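Local atomic coordinates of methylxanthine N3-demethylase NdmB (Pseudomonas putida, PDB entry 6ICL), a protein that removes the N3-methyl group from theobromine and related methylxanthines as formaldehyde, a Rieske non-haem iron oxygenase step in bacterial caffeine degradation. Residues V201-L206 with R309-D314; Y207-F211 with K229-P233; W181-R187 with I318-L324; Q172-A176 with D300-L304. One frame throughout, in Å; residues are numbered along the deposited sequence.

Contact 1 (V201-L206 with R309-D314). With FE (Fe (III) ion), chain C.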
loop_
_atom_site.group_PDB
_atom_site.type_symbol
_atom_site.label_atom_id
_atom_site.label_comp_id
_atom_site.label_asym_id
_atom_site.label_seq_id
_atom_site.Cartn_x
_atom_site.Cartn_y
_atom_site.Cartn_z
ATOM N N VAL A 201 -25.708 -13.191 16.201
ATOM C CA VAL A 201 -24.689 -13.158 15.150
ATOM C C VAL A 201 -25.322 -13.140 13.760
ATOM O O VAL A 201 -24.813 -12.471 12.851
ATOM C CB VAL A 201 -23.728 -14.354 15.315
ATOM C CG1 VAL A 201 -22.665 -14.378 14.185
ATOM C CG2 VAL A 201 -23.064 -14.323 16.692
ATOM N N HIS A 202 -26.449 -13.853 13.580
ATOM C CA HIS A 202 -27.054 -14.060 12.263
ATOM C C HIS A 202 -28.482 -13.523 12.147
ATOM O O HIS A 202 -29.301 -14.159 11.476
ATOM C CB HIS A 202 -27.082 -15.562 11.917
ATOM C CG HIS A 202 -25.752 -16.257 12.010
ATOM N ND1 HIS A 202 -24.653 -15.876 11.259
ATOM C CD2 HIS A 202 -25.344 -17.318 12.754
ATOM C CE1 HIS A 202 -23.631 -16.673 11.540
ATOM N NE2 HIS A 202 -24.016 -17.552 12.455
ATOM N N PRO A 203 -28.843 -12.378 12.743
ATOM C CA PRO A 203 -30.283 -12.052 12.819
ATOM C C PRO A 203 -30.965 -11.912 11.463
ATOM O O PRO A 203 -32.073 -12.432 11.281
ATOM C CB PRO A 203 -30.309 -10.736 13.612
ATOM C CG PRO A 203 -28.961 -10.137 13.415
ATOM C CD PRO A 203 -28.013 -11.310 13.330
ATOM N N GLY A 204 -30.343 -11.249 10.500
ATOM C CA GLY A 204 -30.976 -11.141 9.201
ATOM C C GLY A 204 -30.622 -12.226 8.202
ATOM O O GLY A 204 -30.948 -12.093 7.017
ATOM N N THR A 205 -29.976 -13.298 8.630
ATOM C CA THR A 205 -29.478 -14.301 7.696
ATOM C C THR A 205 -29.987 -15.699 7.977
ATOM O O THR A 205 -30.312 -16.428 7.043
ATOM C CB THR A 205 -27.943 -14.315 7.719
ATOM O OG1 THR A 205 -27.467 -13.019 7.355
ATOM C CG2 THR A 205 -27.409 -15.319 6.742
ATOM N N LEU A 206 -30.032 -16.110 9.238
ATOM C CA LEU A 206 -30.408 -17.467 9.609
ATOM C C LEU A 206 -31.562 -17.411 10.605
ATOM O O LEU A 206 -31.504 -16.666 11.591
ATOM C CB LEU A 206 -29.219 -18.209 10.220
ATOM C CG LEU A 206 -28.038 -18.502 9.304
ATOM C CD1 LEU A 206 -26.949 -19.179 10.100
ATOM C CD2 LEU A 206 -28.488 -19.383 8.178
ATOM N N ARG A 309 -21.376 -15.631 3.503
ATOM C CA ARG A 309 -22.052 -14.567 4.238
ATOM C C ARG A 309 -22.226 -14.932 5.715
ATOM O O ARG A 309 -21.968 -14.117 6.606
ATOM C CB ARG A 309 -23.398 -14.282 3.583
ATOM C CG ARG A 309 -24.228 -13.245 4.308
ATOM C CD ARG A 309 -25.558 -13.071 3.602
ATOM N NE ARG A 309 -26.418 -12.112 4.296
ATOM C CZ ARG A 309 -27.704 -11.930 4.015
ATOM N NH1 ARG A 309 -28.282 -12.643 3.052
ATOM N NH2 ARG A 309 -28.417 -11.048 4.706
ATOM N N VAL A 310 -22.631 -16.163 5.989
ATOM C CA VAL A 310 -22.748 -16.631 7.365
ATOM C C VAL A 310 -21.382 -16.637 8.046
ATOM O O VAL A 310 -21.224 -16.129 9.166
ATOM C CB VAL A 310 -23.405 -18.018 7.373
ATOM C CG1 VAL A 310 -23.215 -18.723 8.725
ATOM C CG2 VAL A 310 -24.892 -17.870 6.997
ATOM N N LEU A 311 -20.377 -17.216 7.379
ATOM C CA LEU A 311 -19.024 -17.258 7.933
ATOM C C LEU A 311 -18.530 -15.868 8.289
ATOM O O LEU A 311 -17.910 -15.664 9.341
ATOM C CB LEU A 311 -18.069 -17.910 6.931
ATOM C CG LEU A 311 -18.252 -19.402 6.639
ATOM C CD1 LEU A 311 -17.347 -19.807 5.462
ATOM C CD2 LEU A 311 -17.919 -20.226 7.892
ATOM N N ASP A 312 -18.818 -14.888 7.436
ATOM C CA ASP A 312 -18.328 -13.543 7.716
ATOM C C ASP A 312 -19.046 -12.901 8.894
ATOM O O ASP A 312 -18.477 -12.003 9.518
ATOM C CB ASP A 312 -18.458 -12.639 6.483
ATOM C CG ASP A 312 -17.419 -12.955 5.419
ATOM O OD1 ASP A 312 -16.352 -13.543 5.747
ATOM O OD2 ASP A 312 -17.688 -12.614 4.244
ATOM N N GLU A 313 -20.260 -13.353 9.227
ATOM C CA GLU A 313 -20.905 -12.878 10.457
ATOM C C GLU A 313 -20.264 -13.497 11.701
ATOM O O GLU A 313 -19.999 -12.796 12.680
ATOM C CB GLU A 313 -22.410 -13.167 10.400
ATOM C CG GLU A 313 -23.105 -12.343 9.340
ATOM C CD GLU A 313 -24.514 -12.808 9.062
ATOM O OE1 GLU A 313 -24.869 -13.954 9.420
ATOM O OE2 GLU A 313 -25.263 -12.022 8.465
ATOM N N ASP A 314 -19.971 -14.797 11.666
ATOM C CA ASP A 314 -19.339 -15.458 12.808
ATOM C C ASP A 314 -17.906 -14.987 13.027
ATOM O O ASP A 314 -17.462 -14.854 14.174
ATOM C CB ASP A 314 -19.334 -16.969 12.602
ATOM C CG ASP A 314 -20.691 -17.623 12.871
ATOM O OD1 ASP A 314 -21.344 -17.319 13.891
ATOM O OD2 ASP A 314 -21.084 -18.470 12.066
HETATM FE FE FE C . -22.904 -18.908 13.171
HETATM O O HOH W 1 -23.084 -20.815 12.370
#

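Contact 2 (Y207-F211 with K229-P233)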
loop_
_atom_site.group_PDB
_atom_site.type_symbol
_atom_site.label_atom_id
_atom_site.label_comp_id
_atom_site.label_asym_id
_atom_site.label_seq_id
_atom_site.Cartn_x
_atom_site.Cartn_y
_atom_site.Cartn_z
ATOM N N TYR A 207 -32.608 -18.186 10.346
ATOM C CA TYR A 207 -33.696 -18.323 11.303
ATOM C C TYR A 207 -33.294 -19.308 12.391
ATOM O O TYR A 207 -32.726 -20.365 12.101
ATOM C CB TYR A 207 -34.969 -18.802 10.601
ATOM C CG TYR A 207 -36.136 -19.060 11.529
ATOM C CD1 TYR A 207 -36.818 -18.003 12.130
ATOM C CD2 TYR A 207 -36.572 -20.361 11.794
ATOM C CE1 TYR A 207 -37.893 -18.228 12.972
ATOM C CE2 TYR A 207 -37.652 -20.597 12.638
ATOM C CZ TYR A 207 -38.308 -19.523 13.222
ATOM O OH TYR A 207 -39.384 -19.731 14.065
ATOM N N ASP A 208 -33.575 -18.958 13.651
ATOM C CA ASP A 208 -33.297 -19.868 14.758
ATOM C C ASP A 208 -34.524 -20.729 15.017
ATOM O O ASP A 208 -35.553 -20.211 15.480
ATOM C CB ASP A 208 -32.904 -19.099 16.018
ATOM C CG ASP A 208 -32.512 -20.021 17.176
ATOM O OD1 ASP A 208 -32.453 -21.258 16.988
ATOM O OD2 ASP A 208 -32.247 -19.503 18.283
ATOM N N PRO A 209 -34.477 -22.039 14.748
ATOM C CA PRO A 209 -35.640 -22.896 14.998
ATOM C C PRO A 209 -35.825 -23.310 16.453
ATOM O O PRO A 209 -36.755 -24.073 16.738
ATOM C CB PRO A 209 -35.354 -24.120 14.116
ATOM C CG PRO A 209 -33.863 -24.192 14.073
ATOM C CD PRO A 209 -33.368 -22.769 14.106
ATOM N N PHE A 210 -34.983 -22.833 17.381
ATOM C CA PHE A 210 -35.067 -23.247 18.778
ATOM C C PHE A 210 -35.003 -22.079 19.760
ATOM O O PHE A 210 -34.685 -22.303 20.935
ATOM C CB PHE A 210 -33.940 -24.221 19.145
ATOM C CG PHE A 210 -33.762 -25.377 18.198
ATOM C CD1 PHE A 210 -32.740 -25.364 17.255
ATOM C CD2 PHE A 210 -34.580 -26.495 18.278
ATOM C CE1 PHE A 210 -32.549 -26.445 16.396
ATOM C CE2 PHE A 210 -34.393 -27.576 17.428
ATOM C CZ PHE A 210 -33.381 -27.550 16.480
ATOM N N PHE A 211 -35.256 -20.841 19.331
ATOM C CA PHE A 211 -34.911 -19.721 20.203
ATOM C C PHE A 211 -35.749 -19.741 21.476
ATOM O O PHE A 211 -36.970 -19.933 21.428
ATOM C CB PHE A 211 -35.073 -18.372 19.505
ATOM C CG PHE A 211 -34.564 -17.206 20.340
ATOM C CD1 PHE A 211 -33.230 -17.153 20.746
ATOM C CD2 PHE A 211 -35.418 -16.180 20.733
ATOM C CE1 PHE A 211 -32.756 -16.093 21.513
ATOM C CE2 PHE A 211 -34.953 -15.114 21.498
ATOM C CZ PHE A 211 -33.619 -15.068 21.886
ATOM N N LYS A 229 -28.872 -35.275 17.820
ATOM C CA LYS A 229 -29.930 -34.923 16.898
ATOM C C LYS A 229 -30.747 -33.827 17.562
ATOM O O LYS A 229 -30.978 -33.867 18.770
ATOM C CB LYS A 229 -30.787 -36.165 16.542
ATOM C CG LYS A 229 -32.053 -35.860 15.751
ATOM C CD LYS A 229 -32.600 -37.113 15.052
ATOM C CE LYS A 229 -33.938 -36.849 14.351
ATOM N NZ LYS A 229 -35.022 -37.792 14.772
ATOM N N LEU A 230 -31.094 -32.805 16.795
ATOM C CA LEU A 230 -31.890 -31.688 17.276
ATOM C C LEU A 230 -33.146 -31.611 16.429
ATOM O O LEU A 230 -33.071 -31.668 15.196
ATOM C CB LEU A 230 -31.120 -30.363 17.193
ATOM C CG LEU A 230 -29.745 -30.270 17.860
ATOM C CD1 LEU A 230 -29.164 -28.879 17.657
ATOM C CD2 LEU A 230 -29.812 -30.585 19.338
ATOM N N ALA A 231 -34.296 -31.491 17.086
ATOM C CA ALA A 231 -35.562 -31.345 16.395
ATOM C C ALA A 231 -36.298 -30.124 16.986
ATOM O O ALA A 231 -36.284 -29.943 18.211
ATOM C CB ALA A 231 -36.424 -32.605 16.528
ATOM N N PRO A 232 -36.878 -29.281 16.148
ATOM C CA PRO A 232 -37.720 -28.183 16.665
ATOM C C PRO A 232 -38.989 -28.731 17.285
ATOM O O PRO A 232 -39.342 -29.899 17.059
ATOM C CB PRO A 232 -38.027 -27.347 15.407
ATOM C CG PRO A 232 -36.982 -27.744 14.407
ATOM C CD PRO A 232 -36.660 -29.182 14.698
ATOM N N PRO A 233 -39.711 -27.925 18.085
ATOM C CA PRO A 233 -40.948 -28.405 18.726
ATOM C C PRO A 233 -42.124 -28.608 17.756
ATOM O O PRO A 233 -42.252 -27.894 16.759
ATOM C CB PRO A 233 -41.266 -27.297 19.740
ATOM C CG PRO A 233 -40.601 -26.073 19.197
ATOM C CD PRO A 233 -39.352 -26.560 18.519
#

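Contact 3 (W181-R187 with I318-L324)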
loop_
_atom_site.group_PDB
_atom_site.type_symbol
_atom_site.label_atom_id
_atom_site.label_comp_id
_atom_site.label_asym_id
_atom_site.label_seq_id
_atom_site.Cartn_x
_atom_site.Cartn_y
_atom_site.Cartn_z
ATOM N N TRP A 181 -9.276 -19.001 10.137
ATOM C CA TRP A 181 -9.741 -18.119 11.207
ATOM C C TRP A 181 -8.629 -18.013 12.236
ATOM O O TRP A 181 -7.926 -19.001 12.503
ATOM C CB TRP A 181 -11.024 -18.634 11.900
ATOM C CG TRP A 181 -12.329 -18.314 11.191
ATOM C CD1 TRP A 181 -12.482 -17.701 9.979
ATOM C CD2 TRP A 181 -13.668 -18.576 11.679
ATOM N NE1 TRP A 181 -13.827 -17.577 9.672
ATOM C CE2 TRP A 181 -14.574 -18.088 10.706
ATOM C CE3 TRP A 181 -14.181 -19.166 12.845
ATOM C CZ2 TRP A 181 -15.961 -18.176 10.859
ATOM C CZ3 TRP A 181 -15.561 -19.264 12.993
ATOM C CH2 TRP A 181 -16.435 -18.770 12.008
ATOM N N GLU A 182 -8.474 -16.820 12.817
ATOM C CA GLU A 182 -7.499 -16.599 13.892
ATOM C C GLU A 182 -8.131 -16.962 15.243
ATOM O O GLU A 182 -8.415 -16.123 16.111
ATOM C CB GLU A 182 -6.997 -15.158 13.861
ATOM C CG GLU A 182 -6.256 -14.845 12.564
ATOM C CD GLU A 182 -6.020 -13.370 12.385
ATOM O OE1 GLU A 182 -5.277 -12.793 13.212
ATOM O OE2 GLU A 182 -6.591 -12.784 11.431
ATOM N N THR A 183 -8.375 -18.260 15.386
ATOM C CA THR A 183 -8.772 -18.870 16.642
ATOM C C THR A 183 -8.326 -20.321 16.577
ATOM O O THR A 183 -7.869 -20.792 15.538
ATOM C CB THR A 183 -10.282 -18.768 16.862
ATOM O OG1 THR A 183 -10.602 -19.123 18.216
ATOM C CG2 THR A 183 -10.999 -19.736 15.919
ATOM N N VAL A 184 -8.472 -21.038 17.688
ATOM C CA VAL A 184 -8.122 -22.447 17.719
ATOM C C VAL A 184 -9.305 -23.275 17.239
ATOM O O VAL A 184 -10.465 -22.835 17.236
ATOM C CB VAL A 184 -7.662 -22.881 19.122
ATOM C CG1 VAL A 184 -6.329 -22.222 19.437
ATOM C CG2 VAL A 184 -8.721 -22.518 20.175
ATOM N N ALA A 185 -9.003 -24.509 16.830
ATOM C CA ALA A 185 -10.010 -25.352 16.184
ATOM C C ALA A 185 -11.191 -25.694 17.100
ATOM O O ALA A 185 -12.319 -25.873 16.610
ATOM C CB ALA A 185 -9.352 -26.636 15.669
ATOM N N GLU A 186 -10.976 -25.794 18.420
ATOM C CA GLU A 186 -12.113 -26.059 19.318
ATOM C C GLU A 186 -13.154 -24.950 19.241
ATOM O O GLU A 186 -14.359 -25.221 19.251
ATOM C CB GLU A 186 -11.647 -26.229 20.774
ATOM C CG GLU A 186 -10.814 -27.478 21.053
ATOM C CD GLU A 186 -9.340 -27.300 20.659
ATOM O OE1 GLU A 186 -8.611 -28.317 20.574
ATOM O OE2 GLU A 186 -8.908 -26.143 20.437
ATOM N N ARG A 187 -12.713 -23.686 19.173
ATOM C CA ARG A 187 -13.668 -22.585 19.093
ATOM C C ARG A 187 -14.473 -22.657 17.812
ATOM O O ARG A 187 -15.660 -22.282 17.788
ATOM C CB ARG A 187 -12.955 -21.234 19.159
ATOM C CG ARG A 187 -12.096 -21.000 20.376
ATOM C CD ARG A 187 -12.928 -20.603 21.538
ATOM N NE ARG A 187 -12.126 -20.041 22.621
ATOM C CZ ARG A 187 -12.612 -19.855 23.842
ATOM N NH1 ARG A 187 -13.871 -20.201 24.086
ATOM N NH2 ARG A 187 -11.848 -19.353 24.808
ATOM N N ILE A 318 -16.079 -14.760 16.794
ATOM C CA ILE A 318 -15.299 -15.899 17.274
ATOM C C ILE A 318 -13.837 -15.510 17.439
ATOM O O ILE A 318 -13.167 -15.933 18.398
ATOM C CB ILE A 318 -15.462 -17.105 16.324
ATOM C CG1 ILE A 318 -16.800 -17.839 16.536
ATOM C CG2 ILE A 318 -14.393 -18.128 16.587
ATOM C CD1 ILE A 318 -17.968 -17.013 16.941
ATOM N N GLU A 319 -13.304 -14.720 16.505
ATOM C CA GLU A 319 -11.926 -14.261 16.664
ATOM C C GLU A 319 -11.759 -13.308 17.850
ATOM O O GLU A 319 -10.635 -13.110 18.313
ATOM C CB GLU A 319 -11.442 -13.604 15.363
ATOM C CG GLU A 319 -11.217 -14.669 14.253
ATOM C CD GLU A 319 -10.660 -14.113 12.940
ATOM O OE1 GLU A 319 -10.655 -12.879 12.754
ATOM O OE2 GLU A 319 -10.236 -14.925 12.081
ATOM N N SER A 320 -12.850 -12.733 18.372
ATOM C CA SER A 320 -12.741 -11.897 19.561
ATOM C C SER A 320 -12.628 -12.711 20.842
ATOM O O SER A 320 -12.293 -12.142 21.894
ATOM C CB SER A 320 -13.944 -10.964 19.672
ATOM O OG SER A 320 -15.017 -11.633 20.335
ATOM N N GLN A 321 -12.900 -14.011 20.787
ATOM C CA GLN A 321 -12.894 -14.819 21.997
ATOM C C GLN A 321 -11.474 -14.969 22.523
ATOM O O GLN A 321 -10.578 -15.404 21.795
ATOM C CB GLN A 321 -13.490 -16.193 21.729
ATOM C CG GLN A 321 -15.004 -16.217 21.496
ATOM C CD GLN A 321 -15.485 -17.638 21.224
ATOM O OE1 GLN A 321 -15.444 -18.107 20.094
ATOM N NE2 GLN A 321 -15.890 -18.343 22.275
ATOM N N TRP A 322 -11.272 -14.625 23.789
ATOM C CA TRP A 322 -9.939 -14.663 24.370
ATOM C C TRP A 322 -9.962 -15.008 25.856
ATOM O O TRP A 322 -10.891 -14.637 26.557
ATOM C CB TRP A 322 -9.247 -13.331 24.168
ATOM C CG TRP A 322 -9.821 -12.279 25.039
ATOM C CD1 TRP A 322 -10.976 -11.575 24.830
ATOM C CD2 TRP A 322 -9.278 -11.807 26.278
ATOM N NE1 TRP A 322 -11.168 -10.674 25.856
ATOM C CE2 TRP A 322 -10.142 -10.800 26.758
ATOM C CE3 TRP A 322 -8.134 -12.121 27.015
ATOM C CZ2 TRP A 322 -9.908 -10.115 27.957
ATOM C CZ3 TRP A 322 -7.907 -11.432 28.211
ATOM C CH2 TRP A 322 -8.793 -10.447 28.665
ATOM N N PRO A 323 -8.938 -15.734 26.339
ATOM C CA PRO A 323 -7.865 -16.346 25.543
ATOM C C PRO A 323 -8.381 -17.323 24.505
ATOM O O PRO A 323 -9.456 -17.919 24.694
ATOM C CB PRO A 323 -7.027 -17.076 26.600
ATOM C CG PRO A 323 -7.222 -16.204 27.844
ATOM C CD PRO A 323 -8.677 -15.852 27.786
ATOM N N LEU A 324 -7.625 -17.461 23.414
ATOM C CA LEU A 324 -8.019 -18.355 22.330
ATOM C C LEU A 324 -8.328 -19.747 22.853
ATOM O O LEU A 324 -9.411 -20.289 22.610
ATOM C CB LEU A 324 -6.911 -18.412 21.280
ATOM C CG LEU A 324 -7.082 -17.536 20.037
ATOM C CD1 LEU A 324 -7.462 -16.120 20.414
ATOM C CD2 LEU A 324 -5.792 -17.552 19.211
HETATM O O HOH W 2 -8.184 -13.821 17.091
HETATM O O HOH W 3 -10.921 -16.823 19.536
HETATM O O HOH W 4 -16.824 -20.356 19.501
#

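Contact 4 (Q172-A176 with D300-L304)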
loop_
_atom_site.group_PDB
_atom_site.type_symbol
_atom_site.label_atom_id
_atom_site.label_comp_id
_atom_site.label_asym_id
_atom_site.label_seq_id
_atom_site.Cartn_x
_atom_site.Cartn_y
_atom_site.Cartn_z
ATOM N N GLN A 172 -25.301 -33.548 -5.436
ATOM C CA GLN A 172 -24.087 -32.957 -5.983
ATOM C C GLN A 172 -23.297 -32.279 -4.872
ATOM O O GLN A 172 -23.870 -31.757 -3.911
ATOM C CB GLN A 172 -24.391 -31.969 -7.122
ATOM C CG GLN A 172 -25.275 -30.791 -6.752
ATOM C CD GLN A 172 -25.725 -30.007 -7.970
ATOM O OE1 GLN A 172 -26.852 -30.167 -8.448
ATOM N NE2 GLN A 172 -24.842 -29.158 -8.489
ATOM N N VAL A 173 -21.971 -32.288 -5.027
ATOM C CA VAL A 173 -21.041 -31.893 -3.980
ATOM C C VAL A 173 -20.337 -30.592 -4.368
ATOM O O VAL A 173 -20.028 -30.362 -5.548
ATOM C CB VAL A 173 -20.024 -33.022 -3.723
ATOM C CG1 VAL A 173 -19.026 -32.645 -2.607
ATOM C CG2 VAL A 173 -20.748 -34.327 -3.412
ATOM N N ILE A 174 -20.100 -29.738 -3.365
ATOM C CA ILE A 174 -19.181 -28.600 -3.446
ATOM C C ILE A 174 -18.124 -28.803 -2.373
ATOM O O ILE A 174 -18.453 -28.851 -1.182
ATOM C CB ILE A 174 -19.881 -27.253 -3.212
ATOM C CG1 ILE A 174 -20.970 -26.977 -4.234
ATOM C CG2 ILE A 174 -18.850 -26.117 -3.209
ATOM C CD1 ILE A 174 -21.932 -25.863 -3.786
ATOM N N VAL A 175 -16.867 -28.921 -2.779
ATOM C CA VAL A 175 -15.734 -28.889 -1.862
ATOM C C VAL A 175 -15.159 -27.472 -1.907
ATOM O O VAL A 175 -14.542 -27.057 -2.896
ATOM C CB VAL A 175 -14.675 -29.941 -2.221
ATOM C CG1 VAL A 175 -13.551 -29.939 -1.174
ATOM C CG2 VAL A 175 -15.318 -31.319 -2.323
ATOM N N ALA A 176 -15.390 -26.712 -0.852
ATOM C CA ALA A 176 -15.014 -25.308 -0.834
ATOM C C ALA A 176 -13.506 -25.152 -0.657
ATOM O O ALA A 176 -12.842 -26.007 -0.061
ATOM C CB ALA A 176 -15.763 -24.590 0.297
ATOM N N ASP A 300 -23.661 -23.383 -8.214
ATOM C CA ASP A 300 -22.960 -23.662 -6.967
ATOM C C ASP A 300 -22.565 -22.388 -6.222
ATOM O O ASP A 300 -22.510 -22.386 -4.985
ATOM C CB ASP A 300 -21.722 -24.496 -7.251
ATOM C CG ASP A 300 -22.051 -25.954 -7.489
ATOM O OD1 ASP A 300 -23.242 -26.325 -7.461
ATOM O OD2 ASP A 300 -21.114 -26.730 -7.720
ATOM N N HIS A 301 -22.267 -21.309 -6.944
ATOM C CA HIS A 301 -21.806 -20.107 -6.262
ATOM C C HIS A 301 -22.874 -19.528 -5.341
ATOM O O HIS A 301 -22.542 -18.900 -4.328
ATOM C CB HIS A 301 -21.368 -19.054 -7.266
ATOM C CG HIS A 301 -20.916 -17.789 -6.613
ATOM N ND1 HIS A 301 -19.682 -17.667 -6.023
ATOM C CD2 HIS A 301 -21.557 -16.617 -6.390
ATOM C CE1 HIS A 301 -19.558 -16.461 -5.505
ATOM N NE2 HIS A 301 -20.682 -15.799 -5.718
ATOM N N MET A 302 -24.156 -19.716 -5.667
ATOM C CA MET A 302 -25.213 -19.231 -4.779
ATOM C C MET A 302 -25.130 -19.874 -3.396
ATOM O O MET A 302 -25.323 -19.192 -2.377
ATOM C CB MET A 302 -26.582 -19.483 -5.402
ATOM C CG MET A 302 -27.746 -19.429 -4.412
ATOM S SD MET A 302 -29.246 -20.078 -5.210
ATOM C CE MET A 302 -29.895 -18.564 -5.945
ATOM N N HIS A 303 -24.849 -21.182 -3.342
ATOM C CA HIS A 303 -24.699 -21.878 -2.067
ATOM C C HIS A 303 -23.410 -21.509 -1.356
ATOM O O HIS A 303 -23.396 -21.369 -0.127
ATOM C CB HIS A 303 -24.754 -23.384 -2.286
ATOM C CG HIS A 303 -26.087 -23.836 -2.756
ATOM N ND1 HIS A 303 -27.162 -23.959 -1.905
ATOM C CD2 HIS A 303 -26.548 -24.116 -3.998
ATOM C CE1 HIS A 303 -28.224 -24.321 -2.602
ATOM N NE2 HIS A 303 -27.875 -24.435 -3.871
ATOM N N LEU A 304 -22.308 -21.390 -2.102
ATOM C CA LEU A 304 -21.047 -20.983 -1.500
ATOM C C LEU A 304 -21.134 -19.570 -0.948
ATOM O O LEU A 304 -20.642 -19.301 0.156
ATOM C CB LEU A 304 -19.927 -21.049 -2.536
ATOM C CG LEU A 304 -18.673 -21.885 -2.345
ATOM C CD1 LEU A 304 -18.779 -22.832 -1.190
ATOM C CD2 LEU A 304 -18.454 -22.644 -3.644
HETATM O O HOH W 5 -21.752 -29.284 -7.502
#

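Contact 1 (V201-L206 with R309-D314)
Val201 and Glu313 bring the two backbones within 6.0 Å, CA to CA, where the chain leaves helix 198-201 and passes helix 300-319. From His202 it turns back on itself, the carbonyl His202 O accepting from both Thr205 N and Leu206 N. The imidazole of His202 works at both nitrogens. His202 NE2 binds the iron at 1.9 Å, while His202 ND1 gives its N-H to Glu313 OE1 at 2.7 Å, nearly straight (170°) and in the ring plane, reaching the oxygen on its anti side. Glu313 OE2 uses its syn lone pair to take the hydroxyl of Thr205 (OG1 to OE2 2.7 Å), so the carboxylate is held at both oxygens. With an alanine at Glu313, His202 ND1 and the Thr205 hydroxyl would probably lose their acceptor, and the imidazole, still bound to iron, would be freer to turn about that bond. Val201 CG1 lies over one ring face and Leu206 CD1 over the other; Leu206 CD1 also packs on Val310 CG2 at 3.9 Å. Asp314 grips the iron through OD1 (2.3 Å) and OD2 (2.2 Å), its carboxylate nearly perpendicular to the imidazole. With His197, this is the two-histidine, one-carboxylate facial triad of Rieske oxygenases.

Contact 2 (Y207-F211 with K229-P233)
An aromatic ring edge pressed against a backbone carbonyl marks this contact: Phe210 CE2 sits 3.1 Å from Ala231 O, which lies near the ring plane. No hydrogen bond joins 207-211 to 229-233, and the rest is van der Waals packing, mostly between apolar groups. Phe210 CG stands anti to its own carbonyl carbon (chi1 -50°), which carries the ring across to the other segment. There Phe210 CZ touches Leu230 CB at 3.7 Å, the two side chains crossing at about a right angle, and Phe210 CE2 lies 3.9 Å from Pro232 CD. Pro209 adds a proline-to-proline touch, its CB 4.0 Å from Pro232 CG, at the closest pairing of the two backbones. The same Pro209 CB lies over one face of the Phe210 ring, offset toward the rim. Behind the ring, an Asx turn shapes the loop: Phe210 N donates to Asp208 OD1 at 3.0 Å, approaching from above the carboxylate plane. The contact sets the loop between helix 198-201 and strand 219-222 against the end of strand 225-230. Leu230 pairs through its backbone with Phe248 of strand 246-253, Phe195 meets the Phe210 ring edge-to-face, and Phe211 packs on Pro122 of the second subunit.

Contact 3 (W181-R187 with I318-L324)
Where helix 300-319 runs out beside the start of helix 185-192, in the catalytic domain of this Rieske oxygenase, Arg187 reaches across to two successive backbone carbonyls. Arg187 NE donates to Leu324 O at 2.7 Å, with the oxygen tilted from the guanidinium plane; Arg187 NH2 meets Pro323 O at 2.8 Å, almost head-on to the C=O and in the guanidinium plane. The bend at chi2 (-80°) swings the guanidinium to the loop 321-324, which contains the cis peptide before Pro323. Gln321 CB lies over one guanidinium face, while Glu330 forms a salt bridge with NH2. The amide nitrogen of Gln321 is taken by the carbonyl of Arg85 of the second subunit, a residue of the [2Fe-2S] pocket, so this loop also belongs to the subunit interface. Farther back, Ile318 CG2 packs against Trp181 CE3 at 3.9 Å and Thr183 CG2 at 3.8 Å. Glu182, at the centre of an inverse gamma turn, gives its backbone N-H to Glu319 OE2 at 2.7 Å, from above the carboxylate plane; Gln315 is a second donor to that oxygen. Buried polar groups between the segments are joined through water: one molecule accepts from Thr183 OG1 and donates to Ile318 O and Gln321 O, each at 2.7 Å.

Contact 4 (Q172-A176 with D300-L304)
Ile174 packs tightly against the first turn of helix 300-319, whereas the Gln172 end of the contact is looser and bridged by water. On the tight side Ile174 points at the helix and spreads its branches. Ile174 CG2, anti to the backbone N, meets Leu304 CD2 at 3.5 Å. Ile174 CG1 lies 3.5 Å from Asp300 OD2, and Ile174 CD1 reaches His303 CB. The side chains of Ile174 and Asp300 run past each other in opposite directions. Ala176 extends this apolar patch, its CB 3.8 Å from Leu304 CD1. A glycine replacing Ile174 would probably open a gap between strand and helix, taking the isoleucine branches away from Leu304 CD2 and the flank of Asp300. On the looser side a single water donates to Asp300 OD2 (2.6 Å) and Val173 O (2.8 Å) and accepts from Gln172 NE2 (3.2 Å), linking strand and helix where polar groups meet partly through water. The stronger partner of Asp300 is Arg293, which forms a salt bridge with OD1. The axes of strand 172-175 and helix segment 300-304 come within 10.0 Å of each other, with 55° between their directions. Strand 171-181 is an outermost strand of the seven-stranded sheet within this chain, pairing with 284-294, whose Arg293 and Met289 also touch the helix; in the third subunit, Glu47 and Ser52 pack on His301 and Met302.

Overall arrangement
From the N-terminal side, strand 171-181 enters first, and contact 4 joins it to the start of helix 300-319, closing a loop of 123 residues. Next, 181-187 reaches forward to 318-324 in contact 3, at that helix's C-terminal end and the turn after it, so contacts 3 and 4 cross. Contact 1 joins 201-206 to the middle of the same helix; it falls within the span of contact 3 and crosses contact 4. Contact 2 closes a short local loop inside all three, setting the chain after 201-206 on the end of strand 225-230. Contacts 4, 1 and 3 thus tie successive parts of helix 300-319 in turn to the sheet edge, the iron-binding loop and the start of helix 185-192. Trp181 packs on Asp314, linking contacts 3 and 1 directly.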